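Local structure of uncharacterized protein (Parabacteroides merdae ATCC 43184, 5BMT) at residues Y45-F59 against Y73-K85. The protein is of unknown function but probably carries an N-terminal OB-type domain of the lipoprotein BF3042 family. Residues are numbered along the deposited sequence; the frame is centred on the assembly and turned at random.
Sequences YRAGDCVLANFTVDF and YVATGAASSPLAK. With EDO (1,2-ethanediol), chain F.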
ATOM      1  N   TYR A  45     -11.410  -8.870 -10.999  1.00 15.92           N
ATOM      2  CA  TYR A  45     -11.387  -8.268  -9.666  1.00 15.31           C
ATOM      3  C   TYR A  45     -12.307  -8.903  -8.649  1.00 19.07           C
ATOM      4  O   TYR A  45     -13.351  -9.493  -8.984  1.00 18.73           O
ATOM      5  CB  TYR A  45     -11.794  -6.787  -9.788  1.00 15.23           C
ATOM      6  CG  TYR A  45     -10.939  -6.019 -10.765  1.00 14.10           C
ATOM      7  CD1 TYR A  45      -9.573  -5.855 -10.546  1.00 15.27           C
ATOM      8  CD2 TYR A  45     -11.473  -5.536 -11.955  1.00 15.25           C
ATOM      9  CE1 TYR A  45      -8.764  -5.222 -11.484  1.00 15.77           C
ATOM     10  CE2 TYR A  45     -10.678  -4.881 -12.895  1.00 16.20           C
ATOM     11  CZ  TYR A  45      -9.320  -4.729 -12.652  1.00 18.31           C
ATOM     12  OH  TYR A  45      -8.526  -4.120 -13.586  1.00 20.08           O
ATOM     13  N   ARG A  46     -11.907  -8.767  -7.381  1.00 16.54           N
ATOM     14  CA  ARG A  46     -12.792  -9.150  -6.308  0.50 16.24           C
ATOM     15  C   ARG A  46     -12.602  -8.171  -5.155  1.00 18.08           C
ATOM     16  O   ARG A  46     -11.577  -7.483  -5.039  1.00 15.51           O
ATOM     17  CB  ARG A  46     -12.691 -10.621  -5.896  0.50 16.82           C
ATOM     18  CG  ARG A  46     -11.436 -11.051  -5.165  0.50 25.73           C
ATOM     19  CD  ARG A  46     -11.482 -12.543  -4.850  0.50 34.31           C
ATOM     20  NE  ARG A  46     -12.352 -12.853  -3.710  0.50 43.76           N
ATOM     21  CZ  ARG A  46     -12.640 -14.080  -3.281  0.50 56.23           C
ATOM     22  NH1 ARG A  46     -12.137 -15.142  -3.897  0.50 37.16           N
ATOM     23  NH2 ARG A  46     -13.439 -14.254  -2.238  0.50 46.37           N
ATOM     24  N   ALA A  47     -13.646  -8.066  -4.336  1.00 15.88           N
ATOM     25  CA  ALA A  47     -13.619  -7.138  -3.204  1.00 13.70           C
ATOM     26  C   ALA A  47     -12.384  -7.422  -2.344  1.00 14.87           C
ATOM     27  O   ALA A  47     -12.043  -8.589  -2.088  1.00 15.56           O
ATOM     28  CB  ALA A  47     -14.893  -7.322  -2.376  1.00 14.48           C
ATOM     29  N   GLY A  48     -11.707  -6.352  -1.974  1.00 11.31           N
ATOM     30  CA  GLY A  48     -10.470  -6.408  -1.201  1.00 11.78           C
ATOM     31  C   GLY A  48      -9.227  -6.226  -2.041  1.00 14.70           C
ATOM     32  O   GLY A  48      -8.146  -6.008  -1.489  1.00 15.50           O
ATOM     33  N   ASP A  49      -9.343  -6.343  -3.366  1.00 12.52           N
ATOM     34  CA  ASP A  49      -8.194  -6.140  -4.240  1.00 11.73           C
ATOM     35  C   ASP A  49      -7.779  -4.693  -4.261  1.00 13.98           C
ATOM     36  O   ASP A  49      -8.608  -3.788  -4.169  1.00 14.06           O
ATOM     37  CB  ASP A  49      -8.544  -6.520  -5.696  1.00 12.44           C
ATOM     38  CG  ASP A  49      -8.629  -8.008  -5.991  1.00 16.30           C
ATOM     39  OD1 ASP A  49      -8.235  -8.812  -5.126  1.00 18.71           O
ATOM     40  OD2 ASP A  49      -9.070  -8.368  -7.107  1.00 18.93           O
ATOM     41  N   CYS A  50      -6.487  -4.474  -4.460  1.00 12.00           N
ATOM     42  CA  CYS A  50      -5.930  -3.145  -4.688  1.00 11.81           C
ATOM     43  C   CYS A  50      -5.522  -3.045  -6.123  1.00 12.88           C
ATOM     44  O   CYS A  50      -5.004  -4.011  -6.698  1.00 13.27           O
ATOM     45  CB  CYS A  50      -4.730  -2.901  -3.792  1.00 12.14           C
ATOM     46  SG  CYS A  50      -5.157  -2.717  -2.054  1.00 15.95           S
ATOM     47  N   VAL A  51      -5.737  -1.875  -6.722  1.00 11.61           N
ATOM     48  CA  VAL A  51      -5.383  -1.651  -8.123  1.00 11.91           C
ATOM     49  C   VAL A  51      -4.838  -0.249  -8.273  1.00 13.69           C
ATOM     50  O   VAL A  51      -5.048   0.591  -7.388  1.00 13.08           O
ATOM     51  CB  VAL A  51      -6.635  -1.834  -9.061  1.00 14.16           C
ATOM     52  CG1 VAL A  51      -7.193  -3.263  -8.993  1.00 13.78           C
ATOM     53  CG2 VAL A  51      -7.734  -0.792  -8.751  1.00 14.69           C
ATOM     54  N   LEU A  52      -4.158   0.010  -9.394  1.00 12.04           N
ATOM     55  CA  LEU A  52      -3.856   1.367  -9.815  1.00 12.44           C
ATOM     56  C   LEU A  52      -4.952   1.726 -10.809  1.00 16.15           C
ATOM     57  O   LEU A  52      -5.068   1.087 -11.869  1.00 15.75           O
ATOM     58  CB  LEU A  52      -2.452   1.487 -10.442  1.00 12.95           C
ATOM     59  CG  LEU A  52      -2.124   2.896 -10.964  1.00 17.27           C
ATOM     60  CD1 LEU A  52      -2.173   3.931  -9.855  1.00 17.06           C
ATOM     61  CD2 LEU A  52      -0.749   2.909 -11.633  1.00 20.17           C
ATOM     62  N   ALA A  53      -5.797   2.692 -10.459  1.00 13.96           N
ATOM     63  CA  ALA A  53      -6.898   3.046 -11.344  1.00 14.64           C
ATOM     64  C   ALA A  53      -6.686   4.365 -12.004  1.00 18.28           C
ATOM     65  O   ALA A  53      -6.156   5.272 -11.382  1.00 17.97           O
ATOM     66  CB  ALA A  53      -8.175   3.110 -10.527  1.00 16.13           C
ATOM     67  N   ASN A  54      -7.139   4.479 -13.262  1.00 16.57           N
ATOM     68  CA  ASN A  54      -7.126   5.760 -13.956  0.50 16.26           C
ATOM     69  C   ASN A  54      -8.588   6.088 -14.233  1.00 19.86           C
ATOM     70  O   ASN A  54      -9.351   5.225 -14.663  1.00 21.08           O
ATOM     71  CB  ASN A  54      -6.239   5.766 -15.207  0.50 18.30           C
ATOM     72  CG  ASN A  54      -6.745   4.920 -16.336  0.50 36.57           C
ATOM     73  OD1 ASN A  54      -7.375   5.413 -17.278  0.50 34.60           O
ATOM     74  ND2 ASN A  54      -6.490   3.631 -16.257  0.50 26.69           N
ATOM     75  N   PHE A  55      -9.014   7.298 -13.829  1.00 16.16           N
ATOM     76  CA  PHE A  55     -10.427   7.590 -13.962  1.00 16.01           C
ATOM     77  C   PHE A  55     -10.705   9.053 -14.216  1.00 17.04           C
ATOM     78  O   PHE A  55      -9.862   9.920 -13.950  1.00 17.86           O
ATOM     79  CB  PHE A  55     -11.144   7.177 -12.646  1.00 16.64           C
ATOM     80  CG  PHE A  55     -10.522   7.711 -11.372  1.00 16.16           C
ATOM     81  CD1 PHE A  55     -10.876   8.969 -10.871  1.00 17.67           C
ATOM     82  CD2 PHE A  55      -9.575   6.965 -10.676  1.00 17.20           C
ATOM     83  CE1 PHE A  55     -10.311   9.438  -9.676  1.00 17.93           C
ATOM     84  CE2 PHE A  55      -8.979   7.464  -9.522  1.00 19.51           C
ATOM     85  CZ  PHE A  55      -9.364   8.686  -9.024  1.00 18.21           C
ATOM     86  N   THR A  56     -11.926   9.314 -14.685  1.00 16.80           N
ATOM     87  CA  THR A  56     -12.432  10.660 -14.915  0.50 16.47           C
ATOM     88  C   THR A  56     -13.883  10.718 -14.460  1.00 19.48           C
ATOM     89  O   THR A  56     -14.648   9.774 -14.703  1.00 18.90           O
ATOM     90  CB  THR A  56     -12.291  11.050 -16.388  0.50 18.77           C
ATOM     91  OG1 THR A  56     -10.974  10.738 -16.841  0.50 19.78           O
ATOM     92  CG2 THR A  56     -12.600  12.514 -16.636  0.50 14.03           C
ATOM     93  N   VAL A  57     -14.247  11.821 -13.806  1.00 18.11           N
ATOM     94  CA  VAL A  57     -15.605  12.080 -13.335  1.00 16.65           C
ATOM     95  C   VAL A  57     -16.175  13.239 -14.144  1.00 21.03           C
ATOM     96  O   VAL A  57     -15.531  14.293 -14.231  1.00 21.56           O
ATOM     97  CB  VAL A  57     -15.643  12.402 -11.821  1.00 18.82           C
ATOM     98  CG1 VAL A  57     -17.049  12.830 -11.371  1.00 18.01           C
ATOM     99  CG2 VAL A  57     -15.139  11.216 -10.999  1.00 18.01           C
ATOM    100  N   ASP A  58     -17.392  13.066 -14.691  1.00 18.93           N
ATOM    101  CA  ASP A  58     -18.137  14.141 -15.355  1.00 19.38           C
ATOM    102  C   ASP A  58     -19.093  14.681 -14.305  1.00 23.04           C
ATOM    103  O   ASP A  58     -20.128  14.079 -14.042  1.00 22.82           O
ATOM    104  CB  ASP A  58     -18.870  13.596 -16.597  1.00 21.01           C
ATOM    105  CG  ASP A  58     -19.677  14.645 -17.368  1.00 34.22           C
ATOM    106  OD1 ASP A  58     -19.693  15.830 -16.938  1.00 34.71           O
ATOM    107  OD2 ASP A  58     -20.333  14.270 -18.363  1.00 36.03           O
ATOM    108  N   PHE A  59     -18.720  15.788 -13.660  1.00 22.59           N
ATOM    109  CA  PHE A  59     -19.516  16.374 -12.584  1.00 22.38           C
ATOM    110  C   PHE A  59     -20.872  16.907 -13.059  1.00 29.40           C
ATOM    111  O   PHE A  59     -21.781  17.052 -12.233  1.00 30.10           O
ATOM    112  CB  PHE A  59     -18.704  17.502 -11.905  1.00 23.41           C
ATOM    113  CG  PHE A  59     -17.550  16.942 -11.107  1.00 22.01           C
ATOM    114  CD1 PHE A  59     -17.753  16.397  -9.848  1.00 23.61           C
ATOM    115  CD2 PHE A  59     -16.254  16.939 -11.629  1.00 22.01           C
ATOM    116  CE1 PHE A  59     -16.690  15.807  -9.139  1.00 23.75           C
ATOM    117  CE2 PHE A  59     -15.198  16.372 -10.919  1.00 22.02           C
ATOM    118  CZ  PHE A  59     -15.424  15.787  -9.687  1.00 21.07           C
ATOM    119  N   TYR A  73     -19.372   8.936  -6.946  1.00 14.53           N
ATOM    120  CA  TYR A  73     -19.447   9.524  -8.259  1.00 14.70           C
ATOM    121  C   TYR A  73     -19.386   8.402  -9.291  1.00 16.56           C
ATOM    122  O   TYR A  73     -18.595   7.463  -9.136  1.00 16.03           O
ATOM    123  CB  TYR A  73     -18.290  10.503  -8.515  1.00 16.35           C
ATOM    124  CG  TYR A  73     -18.506  11.847  -7.883  1.00 16.50           C
ATOM    125  CD1 TYR A  73     -19.450  12.735  -8.394  1.00 19.97           C
ATOM    126  CD2 TYR A  73     -17.798  12.222  -6.748  1.00 17.89           C
ATOM    127  CE1 TYR A  73     -19.667  13.973  -7.800  1.00 22.81           C
ATOM    128  CE2 TYR A  73     -18.003  13.468  -6.145  1.00 19.78           C
ATOM    129  CZ  TYR A  73     -18.950  14.326  -6.665  1.00 24.92           C
ATOM    130  OH  TYR A  73     -19.189  15.552  -6.065  1.00 29.28           O
ATOM    131  N   VAL A  74     -20.171   8.529 -10.360  1.00 16.19           N
ATOM    132  CA  VAL A  74     -20.052   7.608 -11.488  1.00 15.20           C
ATOM    133  C   VAL A  74     -18.837   8.091 -12.274  1.00 18.67           C
ATOM    134  O   VAL A  74     -18.721   9.293 -12.563  1.00 18.16           O
ATOM    135  CB  VAL A  74     -21.326   7.579 -12.362  1.00 18.71           C
ATOM    136  CG1 VAL A  74     -21.099   6.724 -13.613  1.00 20.04           C
ATOM    137  CG2 VAL A  74     -22.531   7.070 -11.560  1.00 19.00           C
ATOM    138  N   ALA A  75     -17.923   7.181 -12.594  1.00 16.25           N
ATOM    139  CA  ALA A  75     -16.707   7.549 -13.308  1.00 16.49           C
ATOM    140  C   ALA A  75     -16.459   6.590 -14.439  1.00 19.68           C
ATOM    141  O   ALA A  75     -17.027   5.500 -14.484  1.00 19.56           O
ATOM    142  CB  ALA A  75     -15.519   7.524 -12.342  1.00 17.12           C
ATOM    143  N   THR A  76     -15.610   6.998 -15.368  1.00 18.50           N
ATOM    144  CA  THR A  76     -15.175   6.074 -16.407  1.00 19.02           C
ATOM    145  C   THR A  76     -13.694   5.905 -16.217  1.00 21.61           C
ATOM    146  O   THR A  76     -12.996   6.786 -15.686  1.00 20.28           O
ATOM    147  CB  THR A  76     -15.536   6.540 -17.813  1.00 27.59           C
ATOM    148  OG1 THR A  76     -14.987   7.835 -18.002  1.00 29.41           O
ATOM    149  CG2 THR A  76     -17.040   6.530 -18.058  1.00 31.46           C
ATOM    150  N   GLY A  77     -13.210   4.757 -16.615  1.00 21.94           N
ATOM    151  CA  GLY A  77     -11.793   4.494 -16.498  1.00 22.59           C
ATOM    152  C   GLY A  77     -11.482   3.023 -16.540  1.00 25.50           C
ATOM    153  O   GLY A  77     -12.294   2.200 -16.972  1.00 24.53           O
ATOM    154  N   ALA A  78     -10.293   2.704 -16.070  1.00 22.33           N
ATOM    155  CA  ALA A  78      -9.816   1.339 -16.099  1.00 21.84           C
ATOM    156  C   ALA A  78      -8.831   1.159 -14.979  1.00 22.82           C
ATOM    157  O   ALA A  78      -8.469   2.116 -14.294  1.00 23.35           O
ATOM    158  CB  ALA A  78      -9.175   1.041 -17.446  1.00 23.77           C
ATOM    159  N   ALA A  79      -8.430  -0.068 -14.748  1.00 18.00           N
ATOM    160  CA  ALA A  79      -7.509  -0.306 -13.663  1.00 15.98           C
ATOM    161  C   ALA A  79      -6.491  -1.360 -14.058  1.00 18.15           C
ATOM    162  O   ALA A  79      -6.717  -2.171 -14.958  1.00 17.39           O
ATOM    163  CB  ALA A  79      -8.289  -0.767 -12.432  1.00 16.33           C
ATOM    164  N   SER A  80      -5.384  -1.377 -13.328  1.00 14.80           N
ATOM    165  CA  SER A  80      -4.370  -2.408 -13.512  1.00 14.98           C
ATOM    166  C   SER A  80      -4.885  -3.758 -13.038  1.00 17.29           C
ATOM    167  O   SER A  80      -5.963  -3.849 -12.446  1.00 17.37           O
ATOM    168  CB  SER A  80      -3.174  -2.055 -12.618  1.00 15.33           C
ATOM    169  OG  SER A  80      -3.480  -2.203 -11.224  1.00 15.38           O
ATOM    170  N   SER A  81      -4.068  -4.804 -13.217  1.00 15.97           N
ATOM    171  CA  SER A  81      -4.325  -6.094 -12.599  0.50 15.60           C
ATOM    172  C   SER A  81      -4.219  -5.903 -11.078  1.00 16.70           C
ATOM    173  O   SER A  81      -3.522  -4.964 -10.644  1.00 16.16           O
ATOM    174  CB  SER A  81      -3.304  -7.126 -13.071  0.50 19.53           C
ATOM    175  OG  SER A  81      -3.468  -7.417 -14.449  0.50 21.54           O
ATOM    176  N   PRO A  82      -4.881  -6.711 -10.240  1.00 13.99           N
ATOM    177  CA  PRO A  82      -4.739  -6.533  -8.789  1.00 13.50           C
ATOM    178  C   PRO A  82      -3.290  -6.675  -8.327  1.00 15.98           C
ATOM    179  O   PRO A  82      -2.526  -7.513  -8.852  1.00 15.61           O
ATOM    180  CB  PRO A  82      -5.544  -7.705  -8.195  1.00 15.45           C
ATOM    181  CG  PRO A  82      -6.482  -8.107  -9.270  1.00 19.18           C
ATOM    182  CD  PRO A  82      -5.764  -7.860 -10.553  1.00 15.49           C
ATOM    183  N   LEU A  83      -2.941  -5.890  -7.327  1.00 13.16           N
ATOM    184  CA  LEU A  83      -1.607  -6.007  -6.751  1.00 12.71           C
ATOM    185  C   LEU A  83      -1.463  -7.317  -6.016  1.00 14.40           C
ATOM    186  O   LEU A  83      -2.425  -7.827  -5.434  1.00 15.08           O
ATOM    187  CB  LEU A  83      -1.319  -4.863  -5.784  1.00 12.45           C
ATOM    188  CG  LEU A  83      -1.453  -3.454  -6.310  1.00 15.42           C
ATOM    189  CD1 LEU A  83      -1.024  -2.433  -5.219  1.00 13.36           C
ATOM    190  CD2 LEU A  83      -0.703  -3.278  -7.646  1.00 20.02           C
ATOM    191  N   ALA A  84      -0.230  -7.843  -5.975  1.00 13.15           N
ATOM    192  CA  ALA A  84       0.050  -9.016  -5.173  1.00 12.50           C
ATOM    193  C   ALA A  84      -0.203  -8.681  -3.692  1.00 13.50           C
ATOM    194  O   ALA A  84       0.136  -7.567  -3.252  1.00 14.54           O
ATOM    195  CB  ALA A  84       1.501  -9.434  -5.386  1.00 14.79           C
ATOM    196  N   LYS A  85      -0.804  -9.623  -2.959  1.00 14.39           N
ATOM    197  CA  LYS A  85      -1.240  -9.457  -1.572  1.00 14.75           C
ATOM    198  C   LYS A  85      -0.356 -10.174  -0.574  1.00 16.47           C
ATOM    199  O   LYS A  85      -0.028 -11.356  -0.757  1.00 18.95           O
ATOM    200  CB  LYS A  85      -2.653 -10.082  -1.412  1.00 20.21           C
ATOM    201  CG  LYS A  85      -3.653  -9.603  -2.414  1.00 26.31           C
ATOM    202  CD  LYS A  85      -4.950 -10.403  -2.298  1.00 30.87           C
ATOM    203  CE  LYS A  85      -6.028  -9.694  -3.075  1.00 30.89           C
ATOM    204  NZ  LYS A  85      -5.852  -9.920  -4.534  1.00 42.38           N
TER
HETATM  205  C1  EDO F 304     -16.155  -7.388 -10.054  0.50 15.46           C
HETATM  206  O1  EDO F 304     -17.426  -7.977 -10.329  0.50 14.65           O
HETATM  207  C2  EDO F 304     -15.932  -7.390  -8.525  0.50 17.45           C
HETATM  208  O2  EDO F 304     -15.895  -8.728  -8.104  0.50 17.38           O
HETATM  209  O   HOH W   1      -9.634  -2.504 -15.802  1.00 24.79           O
HETATM  210  O   HOH W   2      -4.714  -6.809  -4.320  1.00 16.72           O
HETATM  211  O   HOH W   3     -16.796   9.993 -17.063  1.00 33.71           O
HETATM  212  O   HOH W   4     -18.593  10.462 -14.996  1.00 20.11           O
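Ala53 faces Ala79 and Phe55 faces Gly77 as non-hydrogen-bonded pairs of an antiparallel beta ladder, in which strands 50-57 and 73-79 lie side by side in the mixed sheet of a domain assigned to the OB clan. The packed face carries Val51, Ala53, Phe55, Val57, Ala75 and Ala79. Alanine and glycine suit the closest pairs: Val51 CG2 rests 3.7 Å from Ala79 CB, and at Gly77 a beta carbon would collide with Asn54 O. Farther along, Val57 CG1 lies over the centre of the Phe59 ring, whose edge in turn meets the face of Tyr73 in a T-shaped pair, planes at 76°. The other face is looser, bearing Asn54, Thr56, Thr76 and the exposed Ala78, with a water bridging Thr56 O and Thr76 OG1.

Next to Ala79, Ser80 OG stands in for a backbone carbonyl oxygen: chi1 of 69° swings the hydroxyl back over its own backbone, where it accepts Leu52 N at 3.0 Å. Asp49 takes Arg46 N on OD2, across the type II turn, and Lys85 NZ on OD1 at 2.7 Å, each from above the carboxylate plane. Were the aspartate an alanine, the Lys85 ammonium would probably lose its carboxylate mate and Arg46 N its side-chain acceptor across the turn. Tyr45 reaches across beside Pro82, and its OH donates to Ser80 O at 2.8 Å, from above the carbonyl plane.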